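Local coordinates for protein deferrochelatase (Vibrio cholerae, PDB 5DE0) that binds heme b and probably acts as a DyP-type (dye-decolorizing) peroxidase, at residues 15-21 and 233-237; 61-65 and 77-81; 176-182 and 280-286. All blocks are in the same frame, centred on the assembly; numbering follows the deposited sequence.

Contact 1. Residues 15-21 and 233-237; sequences AGPFALY and RHSLP. With HEM (protoporphyrin IX containing Fe), chain F.
Ala15 brings its CB up to the edge of the His234 imidazole, close to the ring plane and 3.7 Å from ND1. That ring is held from its far end, where NE2 is hydrogen-bonded to Ile11 O. Next along, the carbonyls of Gly16 and Pro17 pass the CD2 methyl of Leu236, with Gly16 O at 3.8 Å from it. Phe18 turns away from 233-237, and its ring meets Phe18 of the second subunit. Ala19 faces back again, and its CB touches the same CD2 of Leu236, also at 3.8 Å.

This is where the two halves of the DyP fold meet: strand 18-26 belongs to the four-stranded antiparallel sheet of the N-terminal half, strand 232-239 to that of the C-terminal half. Tyr21 ties the two together. With CG anti to its carbonyl carbon (chi1 -42°), its hydroxyl reaches His234 O at 2.7 Å and donates to it in the carbonyl plane, at a C=O...OH angle of 158°. Leu236 CB lies at the ring's edge, 3.2 Å from OH, and the two side chains cross at about a right angle. The Tyr21 ring also lies nearly parallel to that of His101.

Just before His234, Arg233 leads off toward the heme. Its chain bends at chi3 (-73°), laying one guanidinium face over HEM C1A while NH1 and NH2 both donate to propionate oxygen O1D, each at 3.0 Å. NH1 also makes a salt bridge with Asp147, a pairing consistent with the distal aspartate and arginine of DyP peroxidases.

Contact 2. Residues 61-65 and 77-81; sequences AFSKG and ELIDF
The Asp80 carboxylate meets Lys64 through a single oxygen, OD1, which lies 3.2 Å from CB and nearly as close to CG; the two side chains cross at about a right angle. This is contact with the aliphatic root of the lysine and not a salt bridge, for Lys64 NZ sits 7.0 Å from Asp80 OD1 and has a weak hydrogen bond to Ser74 OG instead. The aromatic rings of the two segments turn elsewhere: Phe62 meets Phe70 edge-to-face, and Phe81 packs against Tyr288.

Lys64 starts with CG anti to its backbone N (chi1 166°) and then bends at chi2 (67°), which carries CD alongside the carbonyl of Leu78, 3.3 Å from its O. From the other segment, Leu78 packs its branched end against the backbone: CG and CD2 each come within 3.8 Å of Lys64 CA. The same CD2 also approaches the carbonyl oxygens of Phe62 and Ser63 more loosely.

Here the chain leaves strand 57-62, the last of the four strands in the N-terminal sheet, bonded beyond it to Phe290 of strand 281-291, and enters the short helix 64-67. Ser63 takes the N-cap position, its OG bonded weakly to Phe66 N and more firmly to Val96 O. The carboxylate of Asp80 stands close to this helix start without bonding to it, OD1 lying 3.9 Å from Gly65 N.

No direct hydrogen bond joins the two segments. One water does the work, accepting from Lys64 N at 2.9 Å and donating to Ile79 O, also at 2.9 Å, so a backbone N-H at the helix start and a carbonyl of the returning loop are satisfied together.

Contact 3. Residues 176-182 and 280-286; sequences VQRFVHN and FTKAVTG. With HEM (protoporphyrin IX containing Fe), chain F.
Val284 N gives a short, straight bond to Arg178 O (2.7 Å, 164° at the hydrogen), running nearly along the C=O axis. Arg178 N in turn donates to Thr285 OG1 at 2.8 Å, the hydroxyl standing in for a backbone carbonyl; chi1 of 61° sets OG1 between its own backbone N and carbonyl carbon, where it meets this N-H. Val180 and Lys282 form the hydrogen-bonded pair of the antiparallel ladder, and Asn182 N closes the far end on Phe280 O. His181 ND1 and Thr281 OG1 share a hydrogen bond of 2.8 Å, with the hydroxyl at the imidazole edge. A water accepts from Gln177 NE2 and donates to Thr285 O, while Gln177 OE1 lies 3.1 Å from heme vinyl carbon CBB.

Strands 172-181 and 281-291 are neighbours in the C-terminal sheet, and the side chains of Phe179, His181, Thr281 and Ala283 share its heme-facing surface. Ala283 CB makes a CH-pi contact over one face of the Phe179 ring, 4.1 Å from the centroid. On the reverse side of the sheet Val284 CG1 sits over the centre of the Arg178 guanidinium, 3.5 Å from CZ, while NE and NH1 form salt bridges with Asp129 and Asp244.

Backed by Ala283 and bonded through its backbone to Leu247, Phe179 presents its other face to heme methyl CMC and its end to CBB, 3.3 Å from CZ, as an apolar wall; held at both nitrogens, by Thr281 OG1 at ND1 and Asp141 OD2 at NE2, the His181 ring has little freedom to turn.

Overall arrangement
Contacts 1 and 3 cross along the chain, their segments alternating; they lie about 15 Å apart between centres and both touch the heme. They share the C-terminal sheet, in which 232-239 and 281-291 are the two outermost strands within the chain. Contact 2 is nested inside the loop closed by contact 1, about 21 Å from it between centres, and closes before contact 3 opens. It lies where strand 57-62 meets strand 281-291 of the other sheet, and it touches contact 3 directly: Phe81 packs on Gly286 and Gln177. The two halves are thus linked by Tyr21 to His234 O in contact 1 and by the backbone bonding of Phe62 with Phe290.

Contact 1. Residues 15-21 and 233-237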
loop_
_atom_site.group_PDB
_atom_site.type_symbol
_atom_site.label_atom_id
_atom_site.label_comp_id
_atom_site.label_asym_id
_atom_site.label_seq_id
_atom_site.Cartn_x
_atom_site.Cartn_y
_atom_site.Cartn_z
ATOM N N ALA B 15 13.049 12.492 3.438
ATOM C CA ALA B 15 11.926 11.560 3.457
ATOM C C ALA B 15 12.392 10.122 3.669
ATOM O O ALA B 15 13.407 9.700 3.115
ATOM C CB ALA B 15 11.129 11.670 2.167
ATOM N N GLY B 16 11.649 9.379 4.484
ATOM C CA GLY B 16 11.940 7.976 4.709
ATOM C C GLY B 16 11.463 7.128 3.546
ATOM O O GLY B 16 10.775 7.627 2.659
ATOM N N PRO B 17 11.828 5.837 3.543
ATOM C CA PRO B 17 11.454 4.875 2.498
ATOM C C PRO B 17 9.941 4.735 2.313
ATOM O O PRO B 17 9.488 4.299 1.252
ATOM C CB PRO B 17 12.057 3.559 3.002
ATOM C CG PRO B 17 13.166 3.969 3.892
ATOM C CD PRO B 17 12.711 5.232 4.554
ATOM N N PHE B 18 9.175 5.095 3.339
ATOM C CA PHE B 18 7.720 5.004 3.288
ATOM C C PHE B 18 7.092 6.253 3.887
ATOM O O PHE B 18 7.643 6.842 4.816
ATOM C CB PHE B 18 7.225 3.766 4.038
ATOM C CG PHE B 18 7.888 2.495 3.606
ATOM C CD1 PHE B 18 7.370 1.754 2.559
ATOM C CD2 PHE B 18 9.033 2.041 4.245
ATOM C CE1 PHE B 18 7.981 0.576 2.155
ATOM C CE2 PHE B 18 9.648 0.867 3.847
ATOM C CZ PHE B 18 9.120 0.133 2.801
ATOM N N ALA B 19 5.936 6.651 3.367
ATOM C CA ALA B 19 5.269 7.846 3.866
ATOM C C ALA B 19 3.749 7.717 3.855
ATOM O O ALA B 19 3.177 6.977 3.054
ATOM C CB ALA B 19 5.693 9.059 3.061
ATOM N N LEU B 20 3.104 8.445 4.760
ATOM C CA LEU B 20 1.651 8.508 4.812
ATOM C C LEU B 20 1.168 9.934 4.580
ATOM O O LEU B 20 1.619 10.867 5.242
ATOM C CB LEU B 20 1.133 7.997 6.157
ATOM C CG LEU B 20 -0.347 8.264 6.438
ATOM C CD1 LEU B 20 -1.224 7.537 5.433
ATOM C CD2 LEU B 20 -0.706 7.867 7.862
ATOM N N TYR B 21 0.251 10.096 3.633
ATOM C CA TYR B 21 -0.344 11.399 3.366
ATOM C C TYR B 21 -1.861 11.306 3.452
ATOM O O TYR B 21 -2.505 10.750 2.561
ATOM C CB TYR B 21 0.063 11.916 1.989
ATOM C CG TYR B 21 1.516 11.706 1.629
ATOM C CD1 TYR B 21 2.483 12.636 1.988
ATOM C CD2 TYR B 21 1.917 10.587 0.909
ATOM C CE1 TYR B 21 3.810 12.452 1.646
ATOM C CE2 TYR B 21 3.240 10.395 0.562
ATOM C CZ TYR B 21 4.182 11.331 0.931
ATOM O OH TYR B 21 5.503 11.141 0.589
ATOM N N ARG B 233 10.522 19.377 -1.163
ATOM C CA ARG B 233 9.564 18.352 -1.560
ATOM C C ARG B 233 9.692 17.084 -0.722
ATOM O O ARG B 233 10.797 16.645 -0.407
ATOM C CB ARG B 233 9.736 18.012 -3.043
ATOM C CG ARG B 233 9.366 19.141 -3.991
ATOM C CD ARG B 233 9.865 18.858 -5.400
ATOM N NE ARG B 233 11.314 19.003 -5.503
ATOM C CZ ARG B 233 12.066 18.384 -6.407
ATOM N NH1 ARG B 233 11.508 17.563 -7.287
ATOM N NH2 ARG B 233 13.378 18.577 -6.425
ATOM N N HIS B 234 8.552 16.501 -0.369
ATOM C CA HIS B 234 8.521 15.243 0.371
ATOM C C HIS B 234 7.721 14.200 -0.398
ATOM O O HIS B 234 7.205 13.244 0.183
ATOM C CB HIS B 234 7.924 15.442 1.766
ATOM C CG HIS B 234 8.935 15.797 2.811
ATOM N ND1 HIS B 234 9.744 14.855 3.409
ATOM C CD2 HIS B 234 9.269 16.986 3.365
ATOM C CE1 HIS B 234 10.533 15.450 4.286
ATOM N NE2 HIS B 234 10.266 16.743 4.278
ATOM N N SER B 235 7.619 14.398 -1.708
ATOM C CA SER B 235 6.816 13.534 -2.563
ATOM C C SER B 235 7.338 12.107 -2.581
ATOM O O SER B 235 8.500 11.850 -2.266
ATOM C CB SER B 235 6.777 14.079 -3.989
ATOM O OG SER B 235 6.517 15.470 -3.997
ATOM N N LEU B 236 6.464 11.182 -2.962
ATOM C CA LEU B 236 6.806 9.771 -3.019
ATOM C C LEU B 236 5.815 9.041 -3.919
ATOM O O LEU B 236 4.620 9.332 -3.889
ATOM C CB LEU B 236 6.807 9.164 -1.616
ATOM C CG LEU B 236 7.952 8.224 -1.241
ATOM C CD1 LEU B 236 9.297 8.845 -1.570
ATOM C CD2 LEU B 236 7.875 7.872 0.238
ATOM N N PRO B 237 6.315 8.103 -4.738
ATOM C CA PRO B 237 5.470 7.272 -5.603
ATOM C C PRO B 237 4.442 6.478 -4.799
ATOM O O PRO B 237 4.655 6.242 -3.613
ATOM C CB PRO B 237 6.476 6.337 -6.282
ATOM C CG PRO B 237 7.770 7.064 -6.220
ATOM C CD PRO B 237 7.748 7.830 -4.937
HETATM C CHA HEM F . 12.219 18.804 -10.185
HETATM C CHB HEM F . 8.487 21.293 -8.339
HETATM C CHC HEM F . 5.378 17.931 -9.983
HETATM C CHD HEM F . 9.155 15.075 -11.031
HETATM C C1A HEM F . 11.481 19.775 -9.544
HETATM C C2A HEM F . 12.001 20.975 -8.919
HETATM C C3A HEM F . 10.972 21.658 -8.409
HETATM C C4A HEM F . 9.761 20.917 -8.693
HETATM C CMA HEM F . 11.038 23.001 -7.649
HETATM C CAA HEM F . 13.490 21.384 -8.861
HETATM C CBA HEM F . 13.736 22.481 -9.896
HETATM C CGA HEM F . 15.206 22.787 -9.980
HETATM O O1A HEM F . 15.942 22.008 -10.640
HETATM O O2A HEM F . 15.636 23.811 -9.392
HETATM C C1B HEM F . 7.326 20.646 -8.697
HETATM C C2B HEM F . 5.991 21.183 -8.559
HETATM C C3B HEM F . 5.124 20.273 -9.000
HETATM C C4B HEM F . 5.876 19.107 -9.451
HETATM C CMB HEM F . 5.623 22.570 -7.985
HETATM C CAB HEM F . 3.596 20.503 -9.002
HETATM C CBB HEM F . 2.733 19.568 -9.394
HETATM C C1C HEM F . 6.124 16.840 -10.383
HETATM C C2C HEM F . 5.608 15.570 -10.860
HETATM C C3C HEM F . 6.662 14.782 -11.147
HETATM C C4C HEM F . 7.867 15.535 -10.865
HETATM C CMC HEM F . 4.101 15.243 -10.985
HETATM C CAC HEM F . 6.714 13.332 -11.693
HETATM C CBC HEM F . 5.650 12.625 -12.085
HETATM C C1D HEM F . 10.310 15.829 -11.023
HETATM C C2D HEM F . 11.576 15.423 -11.591
HETATM C C3D HEM F . 12.536 16.589 -11.324
HETATM C C4D HEM F . 11.753 17.582 -10.623
HETATM C CMD HEM F . 11.900 14.099 -12.314
HETATM C CAD HEM F . 14.021 16.679 -11.730
HETATM C CBD HEM F . 14.910 16.060 -10.657
HETATM C CGD HEM F . 14.810 16.857 -9.383
HETATM O O1D HEM F . 14.046 16.443 -8.475
HETATM O O2D HEM F . 15.497 17.906 -9.270
HETATM N NA HEM F . 10.110 19.774 -9.387
HETATM N NB HEM F . 7.219 19.380 -9.245
HETATM N NC HEM F . 7.505 16.781 -10.402
HETATM N ND HEM F . 10.458 17.096 -10.468
HETATM FE FE HEM F . 8.830 18.278 -9.962
#

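Contact 2. Residues 61-65 and 77-81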
loop_
_atom_site.group_PDB
_atom_site.type_symbol
_atom_site.label_atom_id
_atom_site.label_comp_id
_atom_site.label_asym_id
_atom_site.label_seq_id
_atom_site.Cartn_x
_atom_site.Cartn_y
_atom_site.Cartn_z
ATOM N N ALA B 61 -1.131 19.679 9.529
ATOM C CA ALA B 61 -1.366 20.969 8.887
ATOM C C ALA B 61 -2.853 21.223 8.655
ATOM O O ALA B 61 -3.638 20.286 8.489
ATOM C CB ALA B 61 -0.608 21.047 7.578
ATOM N N PHE B 62 -3.233 22.497 8.637
ATOM C CA PHE B 62 -4.635 22.872 8.499
ATOM C C PHE B 62 -4.851 23.796 7.305
ATOM O O PHE B 62 -3.996 24.633 7.001
ATOM C CB PHE B 62 -5.130 23.554 9.775
ATOM C CG PHE B 62 -4.894 22.754 11.021
ATOM C CD1 PHE B 62 -3.757 22.956 11.787
ATOM C CD2 PHE B 62 -5.811 21.797 11.431
ATOM C CE1 PHE B 62 -3.539 22.216 12.943
ATOM C CE2 PHE B 62 -5.596 21.058 12.584
ATOM C CZ PHE B 62 -4.461 21.269 13.337
ATOM N N SER B 63 -5.994 23.647 6.638
ATOM C CA SER B 63 -6.318 24.473 5.480
ATOM C C SER B 63 -6.789 25.866 5.888
ATOM O O SER B 63 -7.027 26.126 7.064
ATOM C CB SER B 63 -7.387 23.798 4.627
ATOM O OG SER B 63 -8.631 23.750 5.300
ATOM N N LYS B 64 -6.916 26.752 4.905
ATOM C CA LYS B 64 -7.393 28.109 5.131
ATOM C C LYS B 64 -8.796 28.111 5.730
ATOM O O LYS B 64 -9.078 28.855 6.677
ATOM C CB LYS B 64 -7.375 28.900 3.820
ATOM C CG LYS B 64 -8.152 30.210 3.873
ATOM C CD LYS B 64 -7.506 31.212 4.816
ATOM C CE LYS B 64 -8.207 32.562 4.749
ATOM N NZ LYS B 64 -7.535 33.573 5.608
ATOM N N GLY B 65 -9.669 27.276 5.173
ATOM C CA GLY B 65 -11.046 27.204 5.622
ATOM C C GLY B 65 -11.187 26.730 7.056
ATOM O O GLY B 65 -12.007 27.256 7.809
ATOM N N GLU B 77 -0.230 34.396 4.180
ATOM C CA GLU B 77 -0.295 33.936 2.795
ATOM C C GLU B 77 -1.199 32.718 2.599
ATOM O O GLU B 77 -1.388 32.255 1.473
ATOM C CB GLU B 77 1.112 33.611 2.284
ATOM C CG GLU B 77 2.134 34.708 2.524
ATOM C CD GLU B 77 3.483 34.378 1.920
ATOM O OE1 GLU B 77 3.515 33.842 0.794
ATOM O OE2 GLU B 77 4.511 34.643 2.577
ATOM N N LEU B 78 -1.751 32.193 3.688
ATOM C CA LEU B 78 -2.598 31.005 3.609
ATOM C C LEU B 78 -3.914 31.299 2.892
ATOM O O LEU B 78 -4.701 32.133 3.339
ATOM C CB LEU B 78 -2.874 30.444 5.008
ATOM C CG LEU B 78 -3.731 29.175 5.073
ATOM C CD1 LEU B 78 -3.109 28.051 4.256
ATOM C CD2 LEU B 78 -3.930 28.737 6.516
ATOM N N ILE B 79 -4.138 30.616 1.774
ATOM C CA ILE B 79 -5.357 30.775 0.988
ATOM C C ILE B 79 -5.910 29.420 0.564
ATOM O O ILE B 79 -5.250 28.393 0.728
ATOM C CB ILE B 79 -5.120 31.621 -0.283
ATOM C CG1 ILE B 79 -4.186 30.884 -1.246
ATOM C CG2 ILE B 79 -4.564 32.993 0.068
ATOM C CD1 ILE B 79 -3.990 31.587 -2.573
ATOM N N ASP B 80 -7.120 29.420 0.013
ATOM C CA ASP B 80 -7.681 28.214 -0.582
ATOM C C ASP B 80 -6.914 27.868 -1.850
ATOM O O ASP B 80 -6.465 28.757 -2.570
ATOM C CB ASP B 80 -9.168 28.395 -0.899
ATOM C CG ASP B 80 -10.039 28.357 0.340
ATOM O OD1 ASP B 80 -9.486 28.343 1.459
ATOM O OD2 ASP B 80 -11.279 28.347 0.194
ATOM N N PHE B 81 -6.760 26.576 -2.113
ATOM C CA PHE B 81 -6.097 26.114 -3.325
ATOM C C PHE B 81 -6.970 26.418 -4.538
ATOM O O PHE B 81 -8.032 25.820 -4.705
ATOM C CB PHE B 81 -5.807 24.614 -3.230
ATOM C CG PHE B 81 -4.936 24.084 -4.333
ATOM C CD1 PHE B 81 -5.489 23.641 -5.522
ATOM C CD2 PHE B 81 -3.563 24.005 -4.170
ATOM C CE1 PHE B 81 -4.692 23.144 -6.534
ATOM C CE2 PHE B 81 -2.757 23.509 -5.178
ATOM C CZ PHE B 81 -3.323 23.077 -6.361
HETATM O O HOH W 1 -6.104 25.980 2.179
#

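Contact 3. Residues 176-182 and 280-286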
loop_
_atom_site.group_PDB
_atom_site.type_symbol
_atom_site.label_atom_id
_atom_site.label_comp_id
_atom_site.label_asym_id
_atom_site.label_seq_id
_atom_site.Cartn_x
_atom_site.Cartn_y
_atom_site.Cartn_z
ATOM N N VAL B 176 -0.236 19.948 -1.621
ATOM C CA VAL B 176 -0.258 18.544 -2.007
ATOM C C VAL B 176 -1.120 18.340 -3.251
ATOM O O VAL B 176 -2.161 18.976 -3.420
ATOM C CB VAL B 176 -0.755 17.627 -0.839
ATOM C CG1 VAL B 176 -1.167 18.445 0.367
ATOM C CG2 VAL B 176 -1.884 16.700 -1.283
ATOM N N GLN B 177 -0.649 17.471 -4.139
ATOM C CA GLN B 177 -1.386 17.079 -5.333
ATOM C C GLN B 177 -1.137 15.608 -5.627
ATOM O O GLN B 177 0.001 15.209 -5.874
ATOM C CB GLN B 177 -0.971 17.917 -6.543
ATOM C CG GLN B 177 -1.593 19.297 -6.639
ATOM C CD GLN B 177 -1.059 20.072 -7.833
ATOM O OE1 GLN B 177 0.145 20.293 -7.951
ATOM N NE2 GLN B 177 -1.953 20.472 -8.733
ATOM N N ARG B 178 -2.190 14.799 -5.599
ATOM C CA ARG B 178 -2.051 13.399 -5.972
ATOM C C ARG B 178 -2.137 13.254 -7.482
ATOM O O ARG B 178 -3.166 13.553 -8.087
ATOM C CB ARG B 178 -3.116 12.530 -5.299
ATOM C CG ARG B 178 -2.930 11.051 -5.586
ATOM C CD ARG B 178 -3.584 10.168 -4.536
ATOM N NE ARG B 178 -5.037 10.134 -4.652
ATOM C CZ ARG B 178 -5.697 9.393 -5.536
ATOM N NH1 ARG B 178 -5.031 8.632 -6.393
ATOM N NH2 ARG B 178 -7.023 9.420 -5.568
ATOM N N PHE B 179 -1.047 12.797 -8.089
ATOM C CA PHE B 179 -1.004 12.629 -9.534
ATOM C C PHE B 179 -1.240 11.183 -9.955
ATOM O O PHE B 179 -0.750 10.250 -9.317
ATOM C CB PHE B 179 0.334 13.123 -10.085
ATOM C CG PHE B 179 0.413 14.611 -10.224
ATOM C CD1 PHE B 179 0.905 15.392 -9.194
ATOM C CD2 PHE B 179 -0.013 15.231 -11.387
ATOM C CE1 PHE B 179 0.972 16.762 -9.323
ATOM C CE2 PHE B 179 0.052 16.600 -11.521
ATOM C CZ PHE B 179 0.545 17.368 -10.490
ATOM N N VAL B 180 -2.001 11.010 -11.030
ATOM C CA VAL B 180 -2.224 9.694 -11.614
ATOM C C VAL B 180 -1.516 9.618 -12.962
ATOM O O VAL B 180 -1.756 10.442 -13.847
ATOM C CB VAL B 180 -3.721 9.393 -11.794
ATOM C CG1 VAL B 180 -3.917 7.997 -12.369
ATOM C CG2 VAL B 180 -4.452 9.534 -10.469
ATOM N N HIS B 181 -0.640 8.629 -13.112
ATOM C CA HIS B 181 0.215 8.530 -14.290
ATOM C C HIS B 181 -0.402 7.709 -15.420
ATOM O O HIS B 181 -1.132 6.749 -15.185
ATOM C CB HIS B 181 1.570 7.926 -13.908
ATOM C CG HIS B 181 2.447 8.854 -13.127
ATOM N ND1 HIS B 181 2.044 10.114 -12.745
ATOM C CD2 HIS B 181 3.710 8.705 -12.661
ATOM C CE1 HIS B 181 3.018 10.702 -12.075
ATOM N NE2 HIS B 181 4.041 9.868 -12.009
ATOM N N ASN B 182 -0.095 8.109 -16.651
ATOM C CA ASN B 182 -0.416 7.319 -17.832
ATOM C C ASN B 182 0.867 6.687 -18.359
ATOM O O ASN B 182 1.475 7.188 -19.305
ATOM C CB ASN B 182 -1.076 8.186 -18.908
ATOM C CG ASN B 182 -1.654 7.368 -20.054
ATOM O OD1 ASN B 182 -1.262 6.222 -20.283
ATOM N ND2 ASN B 182 -2.593 7.960 -20.784
ATOM N N PHE B 280 1.288 13.367 -19.494
ATOM C CA PHE B 280 1.381 11.964 -19.113
ATOM C C PHE B 280 0.979 11.726 -17.660
ATOM O O PHE B 280 1.095 10.612 -17.152
ATOM C CB PHE B 280 2.801 11.454 -19.359
ATOM C CG PHE B 280 3.316 11.745 -20.738
ATOM C CD1 PHE B 280 3.033 10.893 -21.792
ATOM C CD2 PHE B 280 4.077 12.876 -20.983
ATOM C CE1 PHE B 280 3.503 11.158 -23.061
ATOM C CE2 PHE B 280 4.553 13.147 -22.254
ATOM C CZ PHE B 280 4.264 12.286 -23.295
ATOM N N THR B 281 0.509 12.778 -16.997
ATOM C CA THR B 281 0.010 12.654 -15.634
ATOM C C THR B 281 -1.050 13.714 -15.360
ATOM O O THR B 281 -1.068 14.766 -15.998
ATOM C CB THR B 281 1.142 12.774 -14.590
ATOM O OG1 THR B 281 0.626 12.493 -13.283
ATOM C CG2 THR B 281 1.751 14.168 -14.606
ATOM N N LYS B 282 -1.943 13.422 -14.421
ATOM C CA LYS B 282 -3.028 14.335 -14.080
ATOM C C LYS B 282 -3.224 14.425 -12.569
ATOM O O LYS B 282 -3.226 13.409 -11.873
ATOM C CB LYS B 282 -4.334 13.892 -14.747
ATOM C CG LYS B 282 -4.299 13.898 -16.268
ATOM C CD LYS B 282 -5.609 13.402 -16.853
ATOM C CE LYS B 282 -5.586 13.452 -18.372
ATOM N NZ LYS B 282 -6.869 12.972 -18.959
ATOM N N ALA B 283 -3.391 15.645 -12.070
ATOM C CA ALA B 283 -3.674 15.854 -10.655
ATOM C C ALA B 283 -5.123 15.496 -10.353
ATOM O O ALA B 283 -6.031 15.902 -11.076
ATOM C CB ALA B 283 -3.381 17.295 -10.259
ATOM N N VAL B 284 -5.337 14.733 -9.285
ATOM C CA VAL B 284 -6.683 14.316 -8.904
ATOM C C VAL B 284 -7.102 14.994 -7.600
ATOM O O VAL B 284 -8.287 15.063 -7.271
ATOM C CB VAL B 284 -6.778 12.778 -8.761
ATOM C CG1 VAL B 284 -6.146 12.315 -7.457
ATOM C CG2 VAL B 284 -8.226 12.318 -8.852
ATOM N N THR B 285 -6.117 15.499 -6.862
ATOM C CA THR B 285 -6.374 16.290 -5.665
ATOM C C THR B 285 -5.504 17.540 -5.681
ATOM O O THR B 285 -4.550 17.629 -6.456
ATOM C CB THR B 285 -6.094 15.500 -4.370
ATOM O OG1 THR B 285 -4.717 15.105 -4.337
ATOM C CG2 THR B 285 -6.978 14.266 -4.280
ATOM N N GLY B 286 -5.838 18.503 -4.829
ATOM C CA GLY B 286 -5.067 19.729 -4.719
ATOM C C GLY B 286 -5.491 20.532 -3.506
ATOM O O GLY B 286 -6.677 20.807 -3.324
HETATM C CHA HEM F . 12.219 18.804 -10.185
HETATM C CHB HEM F . 8.487 21.293 -8.339
HETATM C CHC HEM F . 5.378 17.931 -9.983
HETATM C CHD HEM F . 9.155 15.075 -11.031
HETATM C C1A HEM F . 11.481 19.775 -9.544
HETATM C C2A HEM F . 12.001 20.975 -8.919
HETATM C C3A HEM F . 10.972 21.658 -8.409
HETATM C C4A HEM F . 9.761 20.917 -8.693
HETATM C CMA HEM F . 11.038 23.001 -7.649
HETATM C CAA HEM F . 13.490 21.384 -8.861
HETATM C CBA HEM F . 13.736 22.481 -9.896
HETATM C CGA HEM F . 15.206 22.787 -9.980
HETATM O O1A HEM F . 15.942 22.008 -10.640
HETATM O O2A HEM F . 15.636 23.811 -9.392
HETATM C C1B HEM F . 7.326 20.646 -8.697
HETATM C C2B HEM F . 5.991 21.183 -8.559
HETATM C C3B HEM F . 5.124 20.273 -9.000
HETATM C C4B HEM F . 5.876 19.107 -9.451
HETATM C CMB HEM F . 5.623 22.570 -7.985
HETATM C CAB HEM F . 3.596 20.503 -9.002
HETATM C CBB HEM F . 2.733 19.568 -9.394
HETATM C C1C HEM F . 6.124 16.840 -10.383
HETATM C C2C HEM F . 5.608 15.570 -10.860
HETATM C C3C HEM F . 6.662 14.782 -11.147
HETATM C C4C HEM F . 7.867 15.535 -10.865
HETATM C CMC HEM F . 4.101 15.243 -10.985
HETATM C CAC HEM F . 6.714 13.332 -11.693
HETATM C CBC HEM F . 5.650 12.625 -12.085
HETATM C C1D HEM F . 10.310 15.829 -11.023
HETATM C C2D HEM F . 11.576 15.423 -11.591
HETATM C C3D HEM F . 12.536 16.589 -11.324
HETATM C C4D HEM F . 11.753 17.582 -10.623
HETATM C CMD HEM F . 11.900 14.099 -12.314
HETATM C CAD HEM F . 14.021 16.679 -11.730
HETATM C CBD HEM F . 14.910 16.060 -10.657
HETATM C CGD HEM F . 14.810 16.857 -9.383
HETATM O O1D HEM F . 14.046 16.443 -8.475
HETATM O O2D HEM F . 15.497 17.906 -9.270
HETATM N NA HEM F . 10.110 19.774 -9.387
HETATM N NB HEM F . 7.219 19.380 -9.245
HETATM N NC HEM F . 7.505 16.781 -10.402
HETATM N ND HEM F . 10.458 17.096 -10.468
HETATM FE FE HEM F . 8.830 18.278 -9.962
HETATM O O HOH W 2 -4.602 19.550 -8.194
#